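Local coordinates for surface protein VspA (Borrelia turicatae, PDB 1YJG), which is an outer-membrane surface lipoprotein of the variable small protein family, whose switching with related antigens probably lets the spirochaete evade the host immune response, at residues Val8-Ala11 and Lys12-Asp16; Leu103-Asp106 and Asp107-Asp110; Asp112-Thr115 and Ala116-Ala120. One frame throughout, in Å; residues are numbered along the deposited sequence.

In the fold
This helical bundle is the core of the lipoprotein, and all three contacts are local. Interaction 1 is about two and a half turns of helix 2-28, partly buried, with Phe10 and Val14 in the core. Interaction 2 is the bend between helices 100-103 and 110-117, with Lys105 and Asp106 exposed. Two waters link its halves, and its polar groups also bond residues 45-47. Interaction 3, residues 112-120 on helix 110-117 and just beyond, has the most buried residues. It adjoins interaction 2, Leu103 CD2 lying 3.8 Å from Ala116 CB, and is about 28 Å between centres from interaction 1. Interactions 1 (Lys12, Lys15, Asp16) and 2 meet the second subunit; interaction 3 does not.

Interaction 1 (Val8-Ala11 and Lys12-Asp16); sequences VAFA and KSVKD
Val8 to Asp16 is continuous alpha helix, and Lys12, Ser13, Val14 and Lys15 each give their N-H to the carbonyl four residues earlier. The bonds are similar. The one from Lys15 N to Ala11 O is 2.8 Å. The one from Ser13 N to Ala9 O is 3.1 Å. The main side-chain contact joins Phe10 and Val14, one turn apart. Val14 CG2 sits over one face of the Phe10 ring, 4.1 Å from the centroid and 28° off the ring normal. This is a CH-pi contact. The closest ring atom is Phe10 CE2, 3.6 Å from Val14 CG2. CG1 of Val14 is anti to the backbone N (chi1 174°), which leaves CG2 beside that nitrogen and facing back along the helix to the ring. The pair belongs to the apolar face of helix 2-28 in the helical bundle. Phe10 also packs on helices 48-69, 76-98 and 129-155, and Val14 on the first and last of these. The polar side differs. Toward the second subunit, Lys12 NZ makes a long, weak ion pair with its Glu147, and Asp16 OD2 bonds its Thr19 OG1. Lys12 lays its aliphatic chain by the Val8 carbonyl, with CG 3.5 Å from Val8 O. A water bonds Ser13 OG at 3.0 Å and donates weakly to Ala9 O.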
loop_
_atom_site.group_PDB
_atom_site.type_symbol
_atom_site.label_atom_id
_atom_site.label_comp_id
_atom_site.label_asym_id
_atom_site.label_seq_id
_atom_site.Cartn_x
_atom_site.Cartn_y
_atom_site.Cartn_z
ATOM N N VAL A 8 -11.682 17.071 5.168
ATOM C CA VAL A 8 -10.451 16.428 5.599
ATOM C C VAL A 8 -10.648 14.910 5.660
ATOM O O VAL A 8 -9.839 14.160 5.125
ATOM C CB VAL A 8 -9.986 16.981 6.956
ATOM C CG1 VAL A 8 -8.885 16.101 7.591
ATOM C CG2 VAL A 8 -9.505 18.418 6.797
ATOM N N ALA A 9 -11.740 14.476 6.283
ATOM C CA ALA A 9 -12.043 13.055 6.412
ATOM C C ALA A 9 -12.114 12.374 5.035
ATOM O O ALA A 9 -11.526 11.308 4.817
ATOM C CB ALA A 9 -13.357 12.865 7.190
ATOM N N PHE A 10 -12.805 13.014 4.100
ATOM C CA PHE A 10 -12.956 12.486 2.749
ATOM C C PHE A 10 -11.620 12.393 2.029
ATOM O O PHE A 10 -11.336 11.421 1.339
ATOM C CB PHE A 10 -13.913 13.367 1.940
ATOM C CG PHE A 10 -14.256 12.798 0.605
ATOM C CD1 PHE A 10 -15.215 11.795 0.490
ATOM C CD2 PHE A 10 -13.611 13.244 -0.536
ATOM C CE1 PHE A 10 -15.515 11.246 -0.756
ATOM C CE2 PHE A 10 -13.915 12.703 -1.785
ATOM C CZ PHE A 10 -14.853 11.706 -1.899
ATOM N N ALA A 11 -10.809 13.428 2.190
ATOM C CA ALA A 11 -9.492 13.494 1.579
ATOM C C ALA A 11 -8.595 12.397 2.143
ATOM O O ALA A 11 -7.782 11.834 1.420
ATOM C CB ALA A 11 -8.871 14.850 1.821
ATOM N N LYS A 12 -8.749 12.110 3.432
ATOM C CA LYS A 12 -7.964 11.079 4.107
ATOM C C LYS A 12 -8.265 9.717 3.500
ATOM O O LYS A 12 -7.373 8.903 3.327
ATOM C CB LYS A 12 -8.330 10.984 5.588
ATOM C CG LYS A 12 -7.568 11.889 6.521
ATOM C CD LYS A 12 -8.158 11.831 7.948
ATOM C CE LYS A 12 -8.059 10.435 8.569
ATOM N NZ LYS A 12 -8.740 10.328 9.903
ATOM N N SER A 13 -9.545 9.484 3.221
ATOM C CA SER A 13 -10.023 8.239 2.651
ATOM C C SER A 13 -9.551 8.055 1.233
ATOM O O SER A 13 -9.197 6.945 0.834
ATOM C CB SER A 13 -11.553 8.190 2.689
ATOM O OG SER A 13 -12.014 8.001 4.017
ATOM N N VAL A 14 -9.566 9.140 0.465
ATOM C CA VAL A 14 -9.135 9.109 -0.920
ATOM C C VAL A 14 -7.615 8.939 -0.974
ATOM O O VAL A 14 -7.102 8.179 -1.799
ATOM C CB VAL A 14 -9.591 10.372 -1.682
ATOM C CG1 VAL A 14 -9.000 10.410 -3.094
ATOM C CG2 VAL A 14 -11.115 10.415 -1.760
ATOM N N LYS A 15 -6.905 9.637 -0.092
ATOM C CA LYS A 15 -5.443 9.560 -0.025
ATOM C C LYS A 15 -5.062 8.108 0.234
ATOM O O LYS A 15 -4.152 7.568 -0.395
ATOM C CB LYS A 15 -4.896 10.469 1.090
ATOM C CG LYS A 15 -3.360 10.528 1.219
ATOM C CD LYS A 15 -2.644 10.771 -0.126
ATOM C CE LYS A 15 -1.124 10.803 0.055
ATOM N NZ LYS A 15 -0.410 11.170 -1.180
ATOM N N ASP A 16 -5.784 7.487 1.163
ATOM C CA ASP A 16 -5.573 6.102 1.529
ATOM C C ASP A 16 -5.657 5.197 0.286
ATOM O O ASP A 16 -4.752 4.419 0.016
ATOM C CB ASP A 16 -6.626 5.717 2.557
ATOM C CG ASP A 16 -6.464 4.320 3.079
ATOM O OD1 ASP A 16 -7.498 3.611 3.132
ATOM O OD2 ASP A 16 -5.366 3.863 3.492
HETATM O O HOH W 1 -14.435 9.625 4.616
#

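Interaction 2 (Leu103-Asp106 and Asp107-Asp110); sequences LGKD and DVKD
Lys105 and Val108 cross at an angle, with CG of the lysine 3.8 Å from CG2 of the valine. CG2 is the valine branch that faces back to the preceding segment. It also comes within 3.5 Å of Leu103 O and 3.6 Å of Lys105 O. The lysine CG stands between its own backbone N and carbonyl carbon (chi1 63°), and from there the chain runs along the Asp107 peptide. Its CD passes 3.6 Å from Asp107 O. Lys105 NZ donates to a water at 2.9 Å, which also accepts from Lys109 N. A second water accepts weakly from Val108 N and donates to Lys105 O, with a further weak bond to Asp106 O. Thus two waters span the bend, which has no direct hydrogen bond between its two halves. The acidic side chains turn to other partners: Asp107 OD2 accepts from Lys46 N, and Asp106 OD1 forms a salt bridge with Lys46 of the second subunit. Val108 is backbone hydrogen-bonded to Asn47, whose ND2 also bonds Val108 O, and Lys109 NZ pairs with Asp45, which ties the bend to the chain just before helix 48-69. This is a water-bridged connecting loop between two helices, 100-103 and 110-117, and Lys109 stands at the N-cap position of the second.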
loop_
_atom_site.group_PDB
_atom_site.type_symbol
_atom_site.label_atom_id
_atom_site.label_comp_id
_atom_site.label_asym_id
_atom_site.label_seq_id
_atom_site.Cartn_x
_atom_site.Cartn_y
_atom_site.Cartn_z
ATOM N N LEU A 103 -2.389 -16.483 -14.276
ATOM C CA LEU A 103 -1.947 -15.817 -13.050
ATOM C C LEU A 103 -1.913 -16.647 -11.778
ATOM O O LEU A 103 -1.251 -16.260 -10.820
ATOM C CB LEU A 103 -2.833 -14.584 -12.797
ATOM C CG LEU A 103 -2.870 -13.541 -13.913
ATOM C CD1 LEU A 103 -3.810 -12.372 -13.560
ATOM C CD2 LEU A 103 -1.472 -13.028 -14.204
ATOM N N GLY A 104 -2.623 -17.768 -11.759
ATOM C CA GLY A 104 -2.668 -18.628 -10.588
ATOM C C GLY A 104 -1.872 -19.912 -10.717
ATOM O O GLY A 104 -1.910 -20.738 -9.813
ATOM N N LYS A 105 -1.152 -20.077 -11.823
ATOM C CA LYS A 105 -0.360 -21.287 -12.051
ATOM C C LYS A 105 0.911 -21.291 -11.198
ATOM O O LYS A 105 1.303 -20.265 -10.625
ATOM C CB LYS A 105 -0.038 -21.484 -13.538
ATOM C CG LYS A 105 0.828 -20.393 -14.176
ATOM C CD LYS A 105 1.625 -20.925 -15.385
ATOM C CE LYS A 105 1.282 -20.215 -16.694
ATOM N NZ LYS A 105 2.508 -19.810 -17.451
ATOM N N ASP A 106 1.548 -22.453 -11.134
ATOM C CA ASP A 106 2.762 -22.639 -10.341
ATOM C C ASP A 106 3.990 -21.860 -10.806
ATOM O O ASP A 106 4.882 -21.610 -10.007
ATOM C CB ASP A 106 3.118 -24.136 -10.261
ATOM C CG ASP A 106 2.900 -24.712 -8.880
ATOM O OD1 ASP A 106 3.861 -25.282 -8.323
ATOM O OD2 ASP A 106 1.805 -24.642 -8.271
ATOM N N ASP A 107 4.046 -21.479 -12.075
ATOM C CA ASP A 107 5.204 -20.750 -12.578
ATOM C C ASP A 107 4.813 -19.578 -13.469
ATOM O O ASP A 107 4.904 -19.665 -14.695
ATOM C CB ASP A 107 6.123 -21.721 -13.331
ATOM C CG ASP A 107 7.496 -21.135 -13.617
ATOM O OD1 ASP A 107 8.206 -21.673 -14.499
ATOM O OD2 ASP A 107 7.944 -20.139 -13.018
ATOM N N VAL A 108 4.383 -18.479 -12.847
ATOM C CA VAL A 108 3.990 -17.286 -13.590
ATOM C C VAL A 108 5.263 -16.538 -13.941
ATOM O O VAL A 108 5.923 -15.983 -13.057
ATOM C CB VAL A 108 3.056 -16.374 -12.774
ATOM C CG1 VAL A 108 2.725 -15.110 -13.557
ATOM C CG2 VAL A 108 1.792 -17.127 -12.380
ATOM N N LYS A 109 5.613 -16.551 -15.228
ATOM C CA LYS A 109 6.812 -15.879 -15.723
ATOM C C LYS A 109 6.718 -14.362 -15.574
ATOM O O LYS A 109 5.623 -13.793 -15.573
ATOM C CB LYS A 109 7.103 -16.282 -17.175
ATOM C CG LYS A 109 7.723 -17.689 -17.313
ATOM C CD LYS A 109 8.389 -17.933 -18.672
ATOM C CE LYS A 109 9.766 -17.254 -18.799
ATOM N NZ LYS A 109 10.853 -17.971 -18.045
ATOM N N ASP A 110 7.886 -13.735 -15.460
ATOM C CA ASP A 110 8.032 -12.290 -15.286
ATOM C C ASP A 110 7.207 -11.435 -16.250
ATOM O O ASP A 110 6.526 -10.506 -15.824
ATOM C CB ASP A 110 9.521 -11.890 -15.392
ATOM C CG ASP A 110 10.336 -12.304 -14.165
ATOM O OD1 ASP A 110 9.739 -12.785 -13.173
ATOM O OD2 ASP A 110 11.581 -12.199 -14.110
HETATM O O HOH W 2 3.484 -17.081 -17.325
HETATM O O HOH W 3 4.022 -18.967 -9.547
#

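Interaction 3 (Asp112-Thr115 and Ala116-Ala120); sequences DAKT and AIDIA
Ala113 O receives two backbone hydrogen bonds from the residues that follow. Ile117 N reaches it at 3.1 Å, nearly in line with the C=O bond, in the i to i+4 pattern of an alpha helix. Ala116 N also bonds it, but from above the carbonyl plane, at an N-H...O angle of 146°. The next bond, Asp118 N to Lys114 O, is 3.1 Å long. This bond keeps the i to i+4 spacing.

Among side-chain polar bonds, Thr115 OG1 donates to Asp112 O at 2.7 Å. OG1 lies between the threonine's backbone N and carbonyl carbon (chi1 68°), and this turns the hydroxyl back toward the carbonyl one turn earlier. Thr115 OG1 also bonds Lys127 NZ, which makes a salt bridge with Asp112 OD1. Asp118 OD2 receives a weak bond from Ala120 N and another weak one from Asp121 N.

The nonbonded contacts centre on Lys114 and Asp118, which lie side by side and point the same way. CG of the lysine is 3.7 Å from CB of the aspartate and 3.6 Å from its OD1. The charged ends do not pair: Lys114 NZ and Asp118 OD1 are 5.2 Å apart.

The short helix 110-117 packs against the bundle through its apolar side. Ala113, Ala116 and Ile117 rest on Ile51 of helix 48-69, and Ile117 also touches Ile24 of helix 2-28. Further along, Ile119 packs on Leu132 and Ile133 of helix 129-155.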
loop_
_atom_site.group_PDB
_atom_site.type_symbol
_atom_site.label_atom_id
_atom_site.label_comp_id
_atom_site.label_asym_id
_atom_site.label_seq_id
_atom_site.Cartn_x
_atom_site.Cartn_y
_atom_site.Cartn_z
ATOM N N ASP A 112 4.540 -12.237 -17.951
ATOM C CA ASP A 112 3.111 -12.402 -17.692
ATOM C C ASP A 112 2.677 -11.690 -16.402
ATOM O O ASP A 112 1.544 -11.217 -16.313
ATOM C CB ASP A 112 2.716 -13.876 -17.702
ATOM C CG ASP A 112 2.980 -14.523 -19.052
ATOM O OD1 ASP A 112 2.322 -14.114 -20.032
ATOM O OD2 ASP A 112 3.843 -15.417 -19.235
ATOM N N ALA A 113 3.570 -11.610 -15.417
ATOM C CA ALA A 113 3.264 -10.931 -14.166
ATOM C C ALA A 113 3.130 -9.444 -14.495
ATOM O O ALA A 113 2.292 -8.763 -13.943
ATOM C CB ALA A 113 4.346 -11.151 -13.139
ATOM N N LYS A 114 3.943 -8.969 -15.433
ATOM C CA LYS A 114 3.922 -7.578 -15.848
ATOM C C LYS A 114 2.625 -7.210 -16.572
ATOM O O LYS A 114 2.143 -6.084 -16.431
ATOM C CB LYS A 114 5.151 -7.257 -16.690
ATOM C CG LYS A 114 6.412 -7.186 -15.852
ATOM C CD LYS A 114 7.659 -7.171 -16.710
ATOM C CE LYS A 114 8.882 -6.786 -15.874
ATOM N NZ LYS A 114 10.053 -7.653 -16.133
ATOM N N THR A 115 2.049 -8.149 -17.328
ATOM C CA THR A 115 0.789 -7.875 -18.033
ATOM C C THR A 115 -0.352 -7.714 -17.030
ATOM O O THR A 115 -1.445 -7.287 -17.391
ATOM C CB THR A 115 0.403 -8.974 -19.044
ATOM O OG1 THR A 115 0.053 -10.182 -18.352
ATOM C CG2 THR A 115 1.581 -9.341 -19.973
ATOM N N ALA A 116 -0.108 -8.081 -15.779
ATOM C CA ALA A 116 -1.123 -7.950 -14.750
ATOM C C ALA A 116 -0.962 -6.723 -13.861
ATOM O O ALA A 116 -1.921 -5.969 -13.707
ATOM C CB ALA A 116 -1.184 -9.218 -13.885
ATOM N N ILE A 117 0.241 -6.500 -13.314
ATOM C CA ILE A 117 0.499 -5.376 -12.386
ATOM C C ILE A 117 1.622 -4.366 -12.660
ATOM O O ILE A 117 1.968 -3.589 -11.754
ATOM C CB ILE A 117 0.760 -5.975 -10.970
ATOM C CG1 ILE A 117 2.154 -6.628 -10.890
ATOM C CG2 ILE A 117 -0.303 -7.005 -10.614
ATOM C CD1 ILE A 117 2.512 -7.171 -9.507
ATOM N N ASP A 118 2.190 -4.360 -13.861
ATOM C CA ASP A 118 3.274 -3.431 -14.208
ATOM C C ASP A 118 2.804 -2.443 -15.283
ATOM O O ASP A 118 2.785 -2.762 -16.456
ATOM C CB ASP A 118 4.524 -4.210 -14.671
ATOM C CG ASP A 118 5.800 -3.363 -14.616
ATOM O OD1 ASP A 118 6.886 -3.916 -14.389
ATOM O OD2 ASP A 118 5.816 -2.135 -14.781
ATOM N N ILE A 119 2.431 -1.240 -14.861
ATOM C CA ILE A 119 1.938 -0.211 -15.774
ATOM C C ILE A 119 3.031 0.446 -16.609
ATOM O O ILE A 119 2.754 0.976 -17.676
ATOM C CB ILE A 119 1.147 0.901 -14.999
ATOM C CG1 ILE A 119 2.074 1.761 -14.137
ATOM C CG2 ILE A 119 0.021 0.311 -14.136
ATOM C CD1 ILE A 119 1.435 3.090 -13.714
ATOM N N ALA A 120 4.266 0.418 -16.118
ATOM C CA ALA A 120 5.390 1.036 -16.810
ATOM C C ALA A 120 6.069 0.166 -17.864
ATOM O O ALA A 120 6.726 0.698 -18.764
ATOM C CB ALA A 120 6.423 1.497 -15.781
#